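Local coordinates for putative 2,3,4,5-tetrahydropyridine-2-carboxylate N- succinyltransferase (Campylobacter jejuni, PDB 2RIJ), which probably catalyses the succinyl-CoA-dependent succinylation of tetrahydrodipicolinate, the first step of the succinylase route to lysine, at residues P99-D104 and L111-K116. Numbering follows the deposited sequence.
Sequences PFLEED and LLKIIK
The loop joining helices 87-96 and 107-117 in the N-terminal domain is bonded back to the second of these helices: L101, in the loop, receives the side chain of K113 from helix 107-117. The loop makes a type I beta turn from F100 to E103, closed by the bond from E103 N to F100 O at 3.0 Å. L101 is the first of its two central residues, so its carbonyl belongs to the middle peptide of the turn. K113 leaves the helix toward the loop, and its chain runs fully extended beyond CG. That reach brings the ammonium group to the turn backbone, where K113 NZ donates to L101 O at 2.9 Å. The bond lies in the carbonyl plane, on a lone pair, with a C=O...N angle of 134°. A water donates to F100 O at 2.8 Å and takes a weak bond from K113 NZ, a loose bridge between the two. Other residues also meet the turn. E103 forms a salt bridge with K6 and a hydrogen bond with H106, while the ring of F100 meets those of F9 and H106 edge-to-face. Elsewhere on helix 107-117, L111 and I115 pack on M192 of a second subunit. The contact is small and lies at the surface. Its apolar part is a single touch. With CG anti to its own carbonyl carbon (chi1 -63°), L101 turns its CD2 methyl to the lysine chain, meeting K113 CE at 3.9 Å.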
# COMPACT_ATOMS: atom_id res chain seq x y z
N PRO A 99 -24.97 60.93 -46.10
CA PRO A 99 -25.45 61.68 -44.93
C PRO A 99 -24.58 61.60 -43.65
O PRO A 99 -24.74 62.42 -42.75
CB PRO A 99 -26.82 61.07 -44.67
CG PRO A 99 -27.22 60.42 -45.92
CD PRO A 99 -25.97 59.94 -46.55
N PHE A 100 -23.66 60.64 -43.58
CA PHE A 100 -22.86 60.41 -42.38
C PHE A 100 -21.41 60.85 -42.51
O PHE A 100 -20.66 60.76 -41.55
CB PHE A 100 -22.79 58.90 -42.08
CG PHE A 100 -24.12 58.25 -41.84
CD1 PHE A 100 -24.69 58.25 -40.58
CD2 PHE A 100 -24.79 57.62 -42.88
CE1 PHE A 100 -25.91 57.64 -40.38
CE2 PHE A 100 -26.01 57.00 -42.69
CZ PHE A 100 -26.57 57.01 -41.45
N LEU A 101 -20.99 61.27 -43.70
CA LEU A 101 -19.55 61.39 -43.98
C LEU A 101 -18.83 62.46 -43.15
O LEU A 101 -17.63 62.35 -42.91
CB LEU A 101 -19.31 61.58 -45.47
CG LEU A 101 -19.74 60.44 -46.39
CD1 LEU A 101 -19.50 60.78 -47.88
CD2 LEU A 101 -19.05 59.13 -46.03
N GLU A 102 -19.54 63.47 -42.67
CA GLU A 102 -18.91 64.54 -41.90
C GLU A 102 -19.05 64.30 -40.40
O GLU A 102 -18.72 65.17 -39.59
CB GLU A 102 -19.49 65.91 -42.31
CG GLU A 102 -19.31 66.26 -43.80
N GLU A 103 -19.52 63.12 -40.02
CA GLU A 103 -19.69 62.76 -38.62
C GLU A 103 -18.64 61.78 -38.16
O GLU A 103 -18.07 61.02 -38.96
CB GLU A 103 -21.03 62.10 -38.42
CG GLU A 103 -22.20 63.00 -38.72
CD GLU A 103 -23.52 62.34 -38.41
OE1 GLU A 103 -23.54 61.10 -38.19
OE2 GLU A 103 -24.54 63.05 -38.39
N ASP A 104 -18.40 61.78 -36.86
CA ASP A 104 -17.39 60.90 -36.27
C ASP A 104 -18.02 59.64 -35.70
O ASP A 104 -19.21 59.61 -35.38
CB ASP A 104 -16.61 61.60 -35.16
CG ASP A 104 -15.80 62.80 -35.66
OD1 ASP A 104 -15.29 62.76 -36.80
OD2 ASP A 104 -15.69 63.79 -34.89
N LEU A 111 -13.76 52.81 -42.13
CA LEU A 111 -12.97 51.74 -42.72
C LEU A 111 -12.99 51.87 -44.25
O LEU A 111 -11.95 51.75 -44.89
CB LEU A 111 -13.50 50.35 -42.28
CG LEU A 111 -12.67 49.17 -42.85
CD1 LEU A 111 -11.31 49.10 -42.13
CD2 LEU A 111 -13.44 47.86 -42.73
N LEU A 112 -14.18 52.11 -44.82
CA LEU A 112 -14.30 52.31 -46.28
C LEU A 112 -13.48 53.51 -46.79
O LEU A 112 -12.82 53.43 -47.82
CB LEU A 112 -15.78 52.50 -46.66
CG LEU A 112 -16.65 51.24 -46.59
CD1 LEU A 112 -18.08 51.62 -46.70
CD2 LEU A 112 -16.31 50.19 -47.67
N LYS A 113 -13.47 54.60 -46.04
CA LYS A 113 -12.64 55.75 -46.42
C LYS A 113 -11.19 55.30 -46.50
O LYS A 113 -10.46 55.67 -47.43
CB LYS A 113 -12.78 56.87 -45.41
CG LYS A 113 -14.13 57.50 -45.39
CD LYS A 113 -14.22 58.49 -44.24
CE LYS A 113 -15.63 59.02 -44.10
NZ LYS A 113 -15.69 60.21 -43.21
N ILE A 114 -10.77 54.50 -45.53
CA ILE A 114 -9.37 54.03 -45.47
C ILE A 114 -9.06 53.08 -46.63
O ILE A 114 -8.04 53.22 -47.27
CB ILE A 114 -9.05 53.35 -44.10
CG1 ILE A 114 -8.89 54.41 -43.01
CG2 ILE A 114 -7.73 52.55 -44.19
CD1 ILE A 114 -9.12 53.92 -41.56
N ILE A 115 -9.96 52.14 -46.90
CA ILE A 115 -9.75 51.19 -47.98
C ILE A 115 -9.70 51.92 -49.33
O ILE A 115 -8.87 51.61 -50.16
CB ILE A 115 -10.84 50.10 -47.96
CG1 ILE A 115 -10.65 49.19 -46.74
CG2 ILE A 115 -10.83 49.27 -49.25
CD1 ILE A 115 -11.87 48.29 -46.50
N LYS A 116 -10.57 52.91 -49.52
CA LYS A 116 -10.56 53.71 -50.78
C LYS A 116 -9.21 54.36 -50.94
O LYS A 116 -8.57 54.24 -51.98
CB LYS A 116 -11.61 54.80 -50.76
CG LYS A 116 -11.67 55.59 -52.09
CD LYS A 116 -12.55 56.80 -52.01
CE LYS A 116 -12.36 57.73 -53.25
NZ LYS A 116 -12.32 57.07 -54.60
O HOH W 1 -18.50 59.04 -41.49